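GTPase-activating protein GYP1 (Saccharomyces cerevisiae, PDB 1FKM) accelerates GTP hydrolysis by Ypt/Rab GTPases, chiefly Ypt1 and Ypt7, through its TBC-type GAP domain, which supplies arginine and glutamine fingers in trans. Local coordinates at residues Glu91-Arg96 and Tyr129-Asn134; Asp135-Phe140 and Trp180-Leu185; Ala333-Lys338 and Pro358-Trp363. All blocks are in the same frame, centred on the assembly; numbering follows the deposited sequence.

How the contacts relate
Contacts 1 and 2 follow directly on one another along helix 133-145 of this all-helical GAP domain: N134 ends one and D135 begins the other. Their centres are about 13 Å apart, and they touch where I133 CG2 lies 4.2 Å from L182 CD2. Contact 1 brings both catalytic fingers together beside helix 83-93, while contact 2 packs helix 133-145 against helix 168-186 near the centre of the chain. Contact 3 comes last in sequence, between helix 324-338 and the loop before helix 365-382, with its centre about 26 Å from that of contact 1 and about 24 Å from that of contact 2. Contact 3 is thus plain apolar packing away from the finger-bearing region.

Contact 1: residues Glu91-Arg96 and Tyr129-Asn134; sequences EIDIPR and YVQGIN
The carboxylate oxygen OD2 of D93 accepts hydrogen bonds from two side chains of Y129-N134. The phenol of Y129 is the firm partner: its OH donates a hydrogen bond to D93 OD2 over 2.8 Å, using the anti lone pair of that oxygen. The acceptor lies near the plane of the tyrosine ring, at its edge, whereas the carboxylate as a whole is turned steeply, its plane 71° from that of the ring. Q131 adds a weak second bond, NE2 to D93 OD2 at 3.4 Å. Its amide plane is nearly parallel to that of the carboxylate, and an extended chain beyond CG carries NE2 over to the aspartate.

The other oxygen of D93 serves the second finger. R96 NH2 and D93 OD1 form a salt bridge of 2.9 Å, with OD1 lying in the guanidinium plane. R96 NE also makes a weak bond to the carbonyl O of I92, so the R96 side chain folds back toward I92 and D93. On the facing segment, the amide of N134 braces the loop: G132 N donates to N134 OD1 over 2.8 Å, and G132 occupies the N-cap position of helix 133-145. N134 ND2 in turn reaches the hydroxyl of T97, which also bonds to D93 O.

These residues correspond to the IxxDxxR and YxQG signatures of TBC domains, with R96 the arginine finger and Q131 the glutamine finger. One aspartate therefore links the two catalytic side chains: a short salt bridge ties the arginine, a tyrosine hydroxyl fixes the aspartate, while the bond to the glutamine amide is weak. Such chemistry is consistent with fingers arranged side by side in advance, yet perhaps able to readjust when a GTPase docks.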
ATOM      1  N   GLU A  91       9.036  -0.133  17.896  1.00 24.78           N
ATOM      2  CA  GLU A  91       9.355   1.191  18.413  1.00 29.16           C
ATOM      3  C   GLU A  91      10.584   1.749  17.706  1.00 29.10           C
ATOM      4  O   GLU A  91      10.713   2.959  17.515  1.00 28.58           O
ATOM      5  CB  GLU A  91       9.625   1.088  19.911  1.00 45.95           C
ATOM      6  CG  GLU A  91      10.003   2.380  20.589  1.00 54.17           C
ATOM      7  CD  GLU A  91      10.505   2.148  21.999  1.00 58.06           C
ATOM      8  OE1 GLU A  91       9.797   1.472  22.777  1.00 58.76           O
ATOM      9  OE2 GLU A  91      11.607   2.639  22.328  1.00 61.35           O
ATOM     10  N   ILE A  92      11.488   0.855  17.324  1.00 27.39           N
ATOM     11  CA  ILE A  92      12.711   1.240  16.635  1.00 28.70           C
ATOM     12  C   ILE A  92      12.459   1.733  15.205  1.00 29.91           C
ATOM     13  O   ILE A  92      13.182   2.595  14.706  1.00 28.36           O
ATOM     14  CB  ILE A  92      13.703   0.056  16.602  1.00 38.76           C
ATOM     15  CG1 ILE A  92      14.173  -0.252  18.026  1.00 38.65           C
ATOM     16  CG2 ILE A  92      14.881   0.372  15.697  1.00 39.35           C
ATOM     17  CD1 ILE A  92      15.038  -1.496  18.141  1.00 38.83           C
ATOM     18  N   ASP A  93      11.431   1.202  14.551  1.00 29.42           N
ATOM     19  CA  ASP A  93      11.128   1.604  13.178  1.00 30.37           C
ATOM     20  C   ASP A  93      10.108   2.727  12.993  1.00 30.11           C
ATOM     21  O   ASP A  93      10.194   3.490  12.029  1.00 30.12           O
ATOM     22  CB  ASP A  93      10.675   0.390  12.364  1.00 42.46           C
ATOM     23  CG  ASP A  93      11.835  -0.470  11.907  1.00 45.16           C
ATOM     24  OD1 ASP A  93      12.991  -0.154  12.263  1.00 45.73           O
ATOM     25  OD2 ASP A  93      11.590  -1.462  11.189  1.00 46.50           O
ATOM     26  N   ILE A  94       9.150   2.840  13.905  1.00 27.28           N
ATOM     27  CA  ILE A  94       8.119   3.865  13.781  1.00 28.84           C
ATOM     28  C   ILE A  94       8.643   5.292  13.576  1.00 30.86           C
ATOM     29  O   ILE A  94       8.352   5.922  12.554  1.00 29.65           O
ATOM     30  CB  ILE A  94       7.170   3.847  15.003  1.00 34.20           C
ATOM     31  CG1 ILE A  94       6.365   2.548  15.012  1.00 34.37           C
ATOM     32  CG2 ILE A  94       6.231   5.051  14.960  1.00 35.24           C
ATOM     33  CD1 ILE A  94       5.473   2.372  13.799  1.00 35.46           C
ATOM     34  N   PRO A  95       9.421   5.817  14.537  1.00 34.86           N
ATOM     35  CA  PRO A  95       9.963   7.176  14.429  1.00 35.93           C
ATOM     36  C   PRO A  95      10.763   7.420  13.152  1.00 35.69           C
ATOM     37  O   PRO A  95      10.973   8.567  12.754  1.00 37.02           O
ATOM     38  CB  PRO A  95      10.837   7.298  15.680  1.00 45.98           C
ATOM     39  CG  PRO A  95      10.169   6.391  16.653  1.00 46.61           C
ATOM     40  CD  PRO A  95       9.856   5.189  15.797  1.00 46.20           C
ATOM     41  N   ARG A  96      11.200   6.341  12.511  1.00 32.14           N
ATOM     42  CA  ARG A  96      11.994   6.445  11.292  1.00 32.87           C
ATOM     43  C   ARG A  96      11.224   6.187   9.992  1.00 33.76           C
ATOM     44  O   ARG A  96      11.824   6.131   8.917  1.00 34.38           O
ATOM     45  CB  ARG A  96      13.187   5.487  11.379  1.00 37.66           C
ATOM     46  CG  ARG A  96      14.020   5.645  12.649  1.00 40.77           C
ATOM     47  CD  ARG A  96      15.296   4.811  12.594  1.00 45.21           C
ATOM     48  NE  ARG A  96      15.026   3.377  12.515  1.00 48.81           N
ATOM     49  CZ  ARG A  96      15.958   2.453  12.293  1.00 50.82           C
ATOM     50  NH1 ARG A  96      17.224   2.813  12.125  1.00 52.17           N
ATOM     51  NH2 ARG A  96      15.625   1.170  12.236  1.00 51.20           N
ATOM     52  N   TYR A 129       7.024  -8.959  13.467  1.00 26.61           N
ATOM     53  CA  TYR A 129       7.125  -7.688  12.770  1.00 26.46           C
ATOM     54  C   TYR A 129       8.237  -7.806  11.732  1.00 26.30           C
ATOM     55  O   TYR A 129       9.313  -8.326  12.023  1.00 25.78           O
ATOM     56  CB  TYR A 129       7.455  -6.545  13.730  1.00 27.49           C
ATOM     57  CG  TYR A 129       7.834  -5.281  12.992  1.00 28.06           C
ATOM     58  CD1 TYR A 129       6.893  -4.594  12.224  1.00 28.75           C
ATOM     59  CD2 TYR A 129       9.145  -4.810  13.006  1.00 29.14           C
ATOM     60  CE1 TYR A 129       7.248  -3.474  11.484  1.00 30.27           C
ATOM     61  CE2 TYR A 129       9.512  -3.691  12.269  1.00 30.18           C
ATOM     62  CZ  TYR A 129       8.556  -3.027  11.509  1.00 30.38           C
ATOM     63  OH  TYR A 129       8.905  -1.914  10.773  1.00 34.30           O
ATOM     64  N   VAL A 130       7.973  -7.331  10.520  1.00 22.69           N
ATOM     65  CA  VAL A 130       8.966  -7.387   9.460  1.00 23.01           C
ATOM     66  C   VAL A 130       9.096  -6.010   8.838  1.00 22.58           C
ATOM     67  O   VAL A 130       8.096  -5.389   8.473  1.00 21.04           O
ATOM     68  CB  VAL A 130       8.564  -8.395   8.362  1.00 32.80           C
ATOM     69  CG1 VAL A 130       9.675  -8.500   7.317  1.00 33.78           C
ATOM     70  CG2 VAL A 130       8.280  -9.748   8.986  1.00 35.96           C
ATOM     71  N   GLN A 131      10.330  -5.530   8.731  1.00 26.43           N
ATOM     72  CA  GLN A 131      10.583  -4.222   8.148  1.00 29.45           C
ATOM     73  C   GLN A 131       9.970  -4.226   6.754  1.00 29.22           C
ATOM     74  O   GLN A 131      10.203  -5.144   5.957  1.00 27.68           O
ATOM     75  CB  GLN A 131      12.088  -3.950   8.086  1.00 46.54           C
ATOM     76  CG  GLN A 131      12.442  -2.508   7.769  1.00 53.80           C
ATOM     77  CD  GLN A 131      13.897  -2.191   8.053  1.00 57.80           C
ATOM     78  OE1 GLN A 131      14.802  -2.753   7.432  1.00 59.25           O
ATOM     79  NE2 GLN A 131      14.131  -1.289   9.001  1.00 59.48           N
ATOM     80  N   GLY A 132       9.176  -3.199   6.473  1.00 28.53           N
ATOM     81  CA  GLY A 132       8.497  -3.103   5.198  1.00 26.81           C
ATOM     82  C   GLY A 132       7.012  -2.954   5.470  1.00 26.87           C
ATOM     83  O   GLY A 132       6.306  -2.238   4.758  1.00 25.41           O
ATOM     84  N   ILE A 133       6.532  -3.631   6.512  1.00 22.46           N
ATOM     85  CA  ILE A 133       5.122  -3.551   6.879  1.00 22.83           C
ATOM     86  C   ILE A 133       4.827  -2.157   7.424  1.00 21.08           C
ATOM     87  O   ILE A 133       3.697  -1.666   7.330  1.00 22.23           O
ATOM     88  CB  ILE A 133       4.760  -4.598   7.946  1.00 28.17           C
ATOM     89  CG1 ILE A 133       5.044  -6.004   7.412  1.00 30.65           C
ATOM     90  CG2 ILE A 133       3.294  -4.472   8.318  1.00 29.20           C
ATOM     91  CD1 ILE A 133       4.256  -6.356   6.164  1.00 34.69           C
ATOM     92  N   ASN A 134       5.846  -1.521   7.994  1.00 21.71           N
ATOM     93  CA  ASN A 134       5.684  -0.169   8.529  1.00 22.41           C
ATOM     94  C   ASN A 134       5.418   0.799   7.378  1.00 23.13           C
ATOM     95  O   ASN A 134       4.768   1.828   7.555  1.00 23.32           O
ATOM     96  CB  ASN A 134       6.930   0.260   9.312  1.00 21.77           C
ATOM     97  CG  ASN A 134       8.199   0.199   8.485  1.00 23.98           C
ATOM     98  OD1 ASN A 134       8.505  -0.820   7.865  1.00 24.15           O
ATOM     99  ND2 ASN A 134       8.952   1.291   8.482  1.00 24.25           N
TER

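Contact 2: residues Asp135-Phe140 and Trp180-Leu185; sequences DLVTPF and WCLTKL
F140 crosses from helix 133-145 to C181, L182 and L185 of helix 168-186. Its CB points at the partner helix, and CG stands opposite the carbonyl carbon (chi1 -78°), an arrangement that presents the ring broadside to C181. On the ring, CD1 and CE1 are each 4.2 Å from C181 CB. This methylene lies over the middle of the ring face in a CH-pi contact, just 12° off the ring normal. CD2 meets L182 CA. Farther out, CE2 approaches L185 CD2 at 3.6 Å, the methyl standing near the ring plane at its edge. At the tip, CZ comes within 3.9 Å of C181 O and also touches L185 CB. One ring thus receives a methylene over its face and a leucine methyl at its rim.

Toward the start of 135-140 the contact is aliphatic. L182 projects across to the facing helix with CG anti to its backbone N and splits its methyls: CD2 meets V137 CG2 at 3.9 Å, while CD1 lies against the V137 backbone and L136 CB. Helix 133-145 is kinked at T138 and P139. The carbonyl O of D135 accepts both T138 N and T138 OG1, the latter over 2.7 Å, so the hydroxyl is bonded within its own turn.

The local axes approach to 9.7 Å and cross at 126°, steeply enough to confine the contact to a few residues. Helix 107-123 flanks V137 through L113 and I116, while W254 of helix 247-261 meets F140 edge-to-face and also touches L185. The pair of helices 133-145 and 168-186 is thus also in contact with helix 107-123 and helix 247-261.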
ATOM      1  N   ASP A 135       5.920   0.465   6.195  1.00 21.96           N
ATOM      2  CA  ASP A 135       5.687   1.312   5.034  1.00 24.03           C
ATOM      3  C   ASP A 135       4.287   1.051   4.482  1.00 23.58           C
ATOM      4  O   ASP A 135       3.537   1.987   4.201  1.00 23.00           O
ATOM      5  CB  ASP A 135       6.711   1.020   3.930  1.00 30.41           C
ATOM      6  CG  ASP A 135       8.124   1.384   4.331  1.00 34.07           C
ATOM      7  OD1 ASP A 135       8.375   2.572   4.625  1.00 34.49           O
ATOM      8  OD2 ASP A 135       8.981   0.477   4.346  1.00 37.28           O
ATOM      9  N   LEU A 136       3.942  -0.228   4.339  1.00 20.74           N
ATOM     10  CA  LEU A 136       2.649  -0.619   3.775  1.00 20.06           C
ATOM     11  C   LEU A 136       1.415  -0.126   4.501  1.00 19.20           C
ATOM     12  O   LEU A 136       0.364   0.046   3.890  1.00 20.46           O
ATOM     13  CB  LEU A 136       2.558  -2.143   3.646  1.00 20.26           C
ATOM     14  CG  LEU A 136       3.506  -2.787   2.637  1.00 23.37           C
ATOM     15  CD1 LEU A 136       3.240  -4.287   2.578  1.00 26.40           C
ATOM     16  CD2 LEU A 136       3.306  -2.160   1.269  1.00 24.13           C
ATOM     17  N   VAL A 137       1.528   0.091   5.805  1.00 19.79           N
ATOM     18  CA  VAL A 137       0.386   0.556   6.576  1.00 20.79           C
ATOM     19  C   VAL A 137       0.064   2.036   6.327  1.00 21.47           C
ATOM     20  O   VAL A 137      -1.095   2.443   6.436  1.00 19.13           O
ATOM     21  CB  VAL A 137       0.623   0.350   8.108  1.00 22.61           C
ATOM     22  CG1 VAL A 137       1.698   1.311   8.613  1.00 23.87           C
ATOM     23  CG2 VAL A 137      -0.684   0.553   8.877  1.00 23.83           C
ATOM     24  N   THR A 138       1.071   2.827   5.948  1.00 19.29           N
ATOM     25  CA  THR A 138       0.864   4.269   5.778  1.00 18.99           C
ATOM     26  C   THR A 138      -0.114   4.787   4.720  1.00 18.74           C
ATOM     27  O   THR A 138      -0.840   5.757   4.986  1.00 19.21           O
ATOM     28  CB  THR A 138       2.234   5.021   5.679  1.00 23.04           C
ATOM     29  OG1 THR A 138       2.954   4.615   4.509  1.00 20.62           O
ATOM     30  CG2 THR A 138       3.079   4.694   6.904  1.00 23.08           C
ATOM     31  N   PRO A 139      -0.163   4.174   3.519  1.00 20.22           N
ATOM     32  CA  PRO A 139      -1.122   4.685   2.527  1.00 19.91           C
ATOM     33  C   PRO A 139      -2.559   4.541   3.034  1.00 19.54           C
ATOM     34  O   PRO A 139      -3.413   5.391   2.767  1.00 18.98           O
ATOM     35  CB  PRO A 139      -0.853   3.817   1.295  1.00 22.99           C
ATOM     36  CG  PRO A 139       0.625   3.512   1.429  1.00 22.89           C
ATOM     37  CD  PRO A 139       0.745   3.188   2.908  1.00 22.37           C
ATOM     38  N   PHE A 140      -2.821   3.454   3.759  1.00 17.96           N
ATOM     39  CA  PHE A 140      -4.147   3.211   4.331  1.00 17.19           C
ATOM     40  C   PHE A 140      -4.424   4.237   5.422  1.00 18.03           C
ATOM     41  O   PHE A 140      -5.481   4.865   5.440  1.00 17.51           O
ATOM     42  CB  PHE A 140      -4.221   1.821   4.977  1.00 19.62           C
ATOM     43  CG  PHE A 140      -4.390   0.696   4.000  1.00 23.51           C
ATOM     44  CD1 PHE A 140      -5.423   0.713   3.070  1.00 24.69           C
ATOM     45  CD2 PHE A 140      -3.528  -0.395   4.025  1.00 25.96           C
ATOM     46  CE1 PHE A 140      -5.596  -0.339   2.178  1.00 26.98           C
ATOM     47  CE2 PHE A 140      -3.693  -1.453   3.136  1.00 28.34           C
ATOM     48  CZ  PHE A 140      -4.727  -1.426   2.213  1.00 27.73           C
ATOM     49  N   TRP A 180      -7.496  -3.576  10.132  1.00 16.88           N
ATOM     50  CA  TRP A 180      -8.209  -4.627   9.407  1.00 17.15           C
ATOM     51  C   TRP A 180      -7.926  -4.592   7.905  1.00 18.37           C
ATOM     52  O   TRP A 180      -7.913  -5.635   7.245  1.00 18.34           O
ATOM     53  CB  TRP A 180      -9.721  -4.522   9.645  1.00 18.30           C
ATOM     54  CG  TRP A 180     -10.130  -4.846  11.051  1.00 19.28           C
ATOM     55  CD1 TRP A 180     -10.706  -4.000  11.949  1.00 18.37           C
ATOM     56  CD2 TRP A 180      -9.989  -6.109  11.718  1.00 22.41           C
ATOM     57  NE1 TRP A 180     -10.935  -4.654  13.137  1.00 22.31           N
ATOM     58  CE2 TRP A 180     -10.505  -5.950  13.022  1.00 21.80           C
ATOM     59  CE3 TRP A 180      -9.479  -7.357  11.339  1.00 24.49           C
ATOM     60  CZ2 TRP A 180     -10.528  -6.994  13.955  1.00 24.87           C
ATOM     61  CZ3 TRP A 180      -9.503  -8.400  12.271  1.00 25.71           C
ATOM     62  CH2 TRP A 180     -10.026  -8.206  13.561  1.00 24.67           C
ATOM     63  N   CYS A 181      -7.720  -3.398   7.357  1.00 17.31           N
ATOM     64  CA  CYS A 181      -7.424  -3.295   5.933  1.00 17.79           C
ATOM     65  C   CYS A 181      -5.986  -3.716   5.663  1.00 18.67           C
ATOM     66  O   CYS A 181      -5.705  -4.351   4.644  1.00 18.45           O
ATOM     67  CB  CYS A 181      -7.693  -1.875   5.426  1.00 19.69           C
ATOM     68  SG  CYS A 181      -9.483  -1.506   5.373  1.00 20.74           S
ATOM     69  N   LEU A 182      -5.074  -3.376   6.571  1.00 17.15           N
ATOM     70  CA  LEU A 182      -3.681  -3.792   6.417  1.00 19.02           C
ATOM     71  C   LEU A 182      -3.681  -5.314   6.455  1.00 18.98           C
ATOM     72  O   LEU A 182      -2.974  -5.975   5.691  1.00 18.00           O
ATOM     73  CB  LEU A 182      -2.817  -3.281   7.578  1.00 22.61           C
ATOM     74  CG  LEU A 182      -1.391  -3.847   7.639  1.00 22.53           C
ATOM     75  CD1 LEU A 182      -0.603  -3.382   6.418  1.00 23.77           C
ATOM     76  CD2 LEU A 182      -0.707  -3.392   8.918  1.00 23.72           C
ATOM     77  N   THR A 183      -4.485  -5.867   7.360  1.00 19.23           N
ATOM     78  CA  THR A 183      -4.575  -7.313   7.507  1.00 18.72           C
ATOM     79  C   THR A 183      -5.072  -7.961   6.216  1.00 19.21           C
ATOM     80  O   THR A 183      -4.504  -8.954   5.758  1.00 19.93           O
ATOM     81  CB  THR A 183      -5.503  -7.688   8.691  1.00 21.59           C
ATOM     82  OG1 THR A 183      -4.920  -7.214   9.915  1.00 21.25           O
ATOM     83  CG2 THR A 183      -5.685  -9.207   8.784  1.00 21.57           C
ATOM     84  N   LYS A 184      -6.114  -7.388   5.619  1.00 17.18           N
ATOM     85  CA  LYS A 184      -6.672  -7.926   4.376  1.00 18.91           C
ATOM     86  C   LYS A 184      -5.651  -7.867   3.247  1.00 19.38           C
ATOM     87  O   LYS A 184      -5.570  -8.783   2.430  1.00 19.93           O
ATOM     88  CB  LYS A 184      -7.927  -7.143   3.959  1.00 27.60           C
ATOM     89  CG  LYS A 184      -9.188  -7.498   4.728  1.00 35.41           C
ATOM     90  CD  LYS A 184      -9.658  -8.907   4.394  1.00 42.45           C
ATOM     91  CE  LYS A 184     -10.925  -9.274   5.161  1.00 46.65           C
ATOM     92  NZ  LYS A 184     -11.346 -10.679   4.885  1.00 48.52           N
ATOM     93  N   LEU A 185      -4.877  -6.784   3.201  1.00 18.75           N
ATOM     94  CA  LEU A 185      -3.859  -6.616   2.166  1.00 20.69           C
ATOM     95  C   LEU A 185      -2.796  -7.700   2.275  1.00 21.27           C
ATOM     96  O   LEU A 185      -2.525  -8.419   1.314  1.00 21.76           O
ATOM     97  CB  LEU A 185      -3.178  -5.248   2.297  1.00 24.63           C
ATOM     98  CG  LEU A 185      -2.062  -4.987   1.278  1.00 28.16           C
ATOM     99  CD1 LEU A 185      -2.673  -4.887  -0.116  1.00 28.84           C
ATOM    100  CD2 LEU A 185      -1.320  -3.698   1.632  1.00 29.01           C
TER

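Contact 3: residues Ala333-Lys338 and Pro358-Trp363; sequences AAFLIK and PPTKDW
F335 and W363 bury the most surface here, and K338 follows. The phenylalanine extends from helix 324-338 with CG anti to its backbone N (chi1 -177°), sending the ring into the bend of the P358-W363 loop. Three loop residues touch the outer part of that ring. P358 CB approaches F335 CZ at 3.7 Å, the proline ring running roughly across the phenyl group. T360 CG2 lies at the edge of the phenyl ring, 3.8 Å from F335 CE1, and W363 CH2 also comes in near the ring plane, 4.0 Å from the same carbon. The two aromatic planes are steeply inclined, 78° apart, with their six-membered rings centred 6.0 Å from each other.

T360 CG2 also lies over one face of the indole, toward its rim. The threonine hydroxyl bonds instead to the carbonyl O of E244. K338 runs alongside W363 in the opposite direction, and its CE meets W363 CZ2 at 3.7 Å through the aliphatic part of the chain; chi4 of 59° turns NZ aside from the otherwise extended chain.

The loop contains two turns of its own backbone: an inverse gamma turn is centred on P359, and a type I turn from T360 to W363 is closed by W363 N to T360 O at 3.1 Å. Around F335, W236 and W339 pack edge-to-face, and F245 touches both F335 and W363. No hydrogen bond links helix and loop directly, so their fit rests on dispersion and the exclusion of water, with polar bonds shaping the loop rather than joining it to the helix.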
ATOM      1  N   ALA A 333       8.234  -4.825 -13.857  1.00 20.37           N
ATOM      2  CA  ALA A 333       8.902  -5.074 -15.132  1.00 21.06           C
ATOM      3  C   ALA A 333       8.735  -3.866 -16.060  1.00 22.20           C
ATOM      4  O   ALA A 333       9.698  -3.417 -16.684  1.00 21.73           O
ATOM      5  CB  ALA A 333       8.327  -6.334 -15.790  1.00 21.54           C
ATOM      6  N   ALA A 334       7.518  -3.336 -16.146  1.00 21.84           N
ATOM      7  CA  ALA A 334       7.258  -2.181 -17.004  1.00 21.66           C
ATOM      8  C   ALA A 334       8.016  -0.952 -16.506  1.00 21.58           C
ATOM      9  O   ALA A 334       8.501  -0.144 -17.302  1.00 22.05           O
ATOM     10  CB  ALA A 334       5.755  -1.894 -17.063  1.00 22.49           C
ATOM     11  N   PHE A 335       8.118  -0.819 -15.184  1.00 20.68           N
ATOM     12  CA  PHE A 335       8.823   0.298 -14.559  1.00 21.49           C
ATOM     13  C   PHE A 335      10.297   0.233 -14.951  1.00 23.09           C
ATOM     14  O   PHE A 335      10.872   1.217 -15.430  1.00 25.27           O
ATOM     15  CB  PHE A 335       8.681   0.209 -13.031  1.00 20.71           C
ATOM     16  CG  PHE A 335       9.313   1.358 -12.282  1.00 20.32           C
ATOM     17  CD1 PHE A 335       8.945   2.675 -12.549  1.00 22.78           C
ATOM     18  CD2 PHE A 335      10.236   1.117 -11.270  1.00 20.55           C
ATOM     19  CE1 PHE A 335       9.487   3.737 -11.810  1.00 20.17           C
ATOM     20  CE2 PHE A 335      10.780   2.173 -10.528  1.00 24.12           C
ATOM     21  CZ  PHE A 335      10.400   3.480 -10.801  1.00 23.43           C
ATOM     22  N   LEU A 336      10.898  -0.937 -14.749  1.00 21.68           N
ATOM     23  CA  LEU A 336      12.302  -1.148 -15.078  1.00 22.79           C
ATOM     24  C   LEU A 336      12.584  -0.932 -16.559  1.00 24.89           C
ATOM     25  O   LEU A 336      13.509  -0.205 -16.916  1.00 25.21           O
ATOM     26  CB  LEU A 336      12.729  -2.568 -14.697  1.00 23.89           C
ATOM     27  CG  LEU A 336      14.185  -2.946 -15.011  1.00 23.61           C
ATOM     28  CD1 LEU A 336      15.145  -2.028 -14.242  1.00 21.69           C
ATOM     29  CD2 LEU A 336      14.421  -4.396 -14.632  1.00 23.16           C
ATOM     30  N   ILE A 337      11.791  -1.573 -17.414  1.00 25.05           N
ATOM     31  CA  ILE A 337      11.981  -1.473 -18.857  1.00 27.54           C
ATOM     32  C   ILE A 337      11.930  -0.033 -19.356  1.00 27.95           C
ATOM     33  O   ILE A 337      12.536   0.300 -20.374  1.00 27.54           O
ATOM     34  CB  ILE A 337      10.933  -2.325 -19.617  1.00 41.28           C
ATOM     35  CG1 ILE A 337      11.094  -3.801 -19.241  1.00 43.79           C
ATOM     36  CG2 ILE A 337      11.099  -2.158 -21.122  1.00 43.15           C
ATOM     37  CD1 ILE A 337      12.473  -4.364 -19.491  1.00 43.85           C
ATOM     38  N   LYS A 338      11.213   0.823 -18.638  1.00 28.58           N
ATOM     39  CA  LYS A 338      11.116   2.219 -19.035  1.00 32.02           C
ATOM     40  C   LYS A 338      12.502   2.867 -19.035  1.00 31.98           C
ATOM     41  O   LYS A 338      12.772   3.770 -19.830  1.00 31.73           O
ATOM     42  CB  LYS A 338      10.193   2.979 -18.081  1.00 42.15           C
ATOM     43  CG  LYS A 338      10.056   4.458 -18.404  1.00 47.91           C
ATOM     44  CD  LYS A 338       9.072   5.143 -17.472  1.00 52.57           C
ATOM     45  CE  LYS A 338       8.980   6.636 -17.766  1.00 57.14           C
ATOM     46  NZ  LYS A 338       8.542   6.907 -19.164  1.00 59.50           N
ATOM     47  N   PRO A 358      15.093   6.299  -8.504  1.00 29.49           N
ATOM     48  CA  PRO A 358      14.503   6.612  -9.811  1.00 29.00           C
ATOM     49  C   PRO A 358      13.984   8.048  -9.878  1.00 28.20           C
ATOM     50  O   PRO A 358      13.471   8.571  -8.893  1.00 27.31           O
ATOM     51  CB  PRO A 358      13.362   5.602  -9.931  1.00 35.82           C
ATOM     52  CG  PRO A 358      13.779   4.483  -9.037  1.00 37.60           C
ATOM     53  CD  PRO A 358      14.358   5.200  -7.857  1.00 33.70           C
ATOM     54  N   PRO A 359      14.107   8.696 -11.047  1.00 26.76           N
ATOM     55  CA  PRO A 359      13.649  10.077 -11.248  1.00 26.36           C
ATOM     56  C   PRO A 359      12.136  10.144 -11.448  1.00 25.63           C
ATOM     57  O   PRO A 359      11.654  10.451 -12.539  1.00 25.04           O
ATOM     58  CB  PRO A 359      14.420  10.508 -12.490  1.00 32.02           C
ATOM     59  CG  PRO A 359      14.459   9.233 -13.288  1.00 32.60           C
ATOM     60  CD  PRO A 359      14.809   8.196 -12.245  1.00 31.26           C
ATOM     61  N   THR A 360      11.392   9.860 -10.383  1.00 24.96           N
ATOM     62  CA  THR A 360       9.930   9.851 -10.430  1.00 25.35           C
ATOM     63  C   THR A 360       9.320  10.994  -9.623  1.00 27.10           C
ATOM     64  O   THR A 360       8.101  11.061  -9.445  1.00 24.14           O
ATOM     65  CB  THR A 360       9.389   8.542  -9.847  1.00 26.37           C
ATOM     66  OG1 THR A 360       9.792   8.443  -8.474  1.00 25.31           O
ATOM     67  CG2 THR A 360       9.939   7.347 -10.619  1.00 25.82           C
ATOM     68  N   LYS A 361      10.178  11.882  -9.136  1.00 26.06           N
ATOM     69  CA  LYS A 361       9.755  13.014  -8.323  1.00 30.35           C
ATOM     70  C   LYS A 361       8.635  13.848  -8.940  1.00 29.64           C
ATOM     71  O   LYS A 361       7.697  14.251  -8.246  1.00 27.79           O
ATOM     72  CB  LYS A 361      10.961  13.908  -8.033  1.00 52.71           C
ATOM     73  CG  LYS A 361      10.688  15.051  -7.076  1.00 58.80           C
ATOM     74  CD  LYS A 361      11.980  15.746  -6.663  1.00 65.48           C
ATOM     75  CE  LYS A 361      12.862  14.848  -5.792  1.00 69.65           C
ATOM     76  NZ  LYS A 361      13.349  13.623  -6.490  1.00 70.12           N
ATOM     77  N   ASP A 362       8.727  14.095 -10.242  1.00 28.49           N
ATOM     78  CA  ASP A 362       7.726  14.905 -10.921  1.00 29.37           C
ATOM     79  C   ASP A 362       6.715  14.124 -11.747  1.00 28.86           C
ATOM     80  O   ASP A 362       6.057  14.691 -12.615  1.00 26.86           O
ATOM     81  CB  ASP A 362       8.412  15.949 -11.807  1.00 42.46           C
ATOM     82  CG  ASP A 362       9.261  16.921 -11.010  1.00 45.30           C
ATOM     83  OD1 ASP A 362       8.739  17.508 -10.037  1.00 48.24           O
ATOM     84  OD2 ASP A 362      10.447  17.105 -11.354  1.00 48.03           O
ATOM     85  N   TRP A 363       6.586  12.826 -11.487  1.00 27.61           N
ATOM     86  CA  TRP A 363       5.624  12.021 -12.231  1.00 27.45           C
ATOM     87  C   TRP A 363       4.214  12.547 -11.996  1.00 28.62           C
ATOM     88  O   TRP A 363       3.868  12.965 -10.887  1.00 27.03           O
ATOM     89  CB  TRP A 363       5.704  10.550 -11.808  1.00 27.21           C
ATOM     90  CG  TRP A 363       6.637   9.723 -12.646  1.00 26.38           C
ATOM     91  CD1 TRP A 363       7.812  10.127 -13.208  1.00 26.17           C
ATOM     92  CD2 TRP A 363       6.483   8.340 -12.986  1.00 26.02           C
ATOM     93  NE1 TRP A 363       8.403   9.082 -13.876  1.00 27.02           N
ATOM     94  CE2 TRP A 363       7.609   7.972 -13.755  1.00 26.58           C
ATOM     95  CE3 TRP A 363       5.502   7.374 -12.713  1.00 26.10           C
ATOM     96  CZ2 TRP A 363       7.786   6.678 -14.257  1.00 25.77           C
ATOM     97  CZ3 TRP A 363       5.677   6.086 -13.212  1.00 26.23           C
ATOM     98  CH2 TRP A 363       6.813   5.751 -13.977  1.00 27.43           C
TER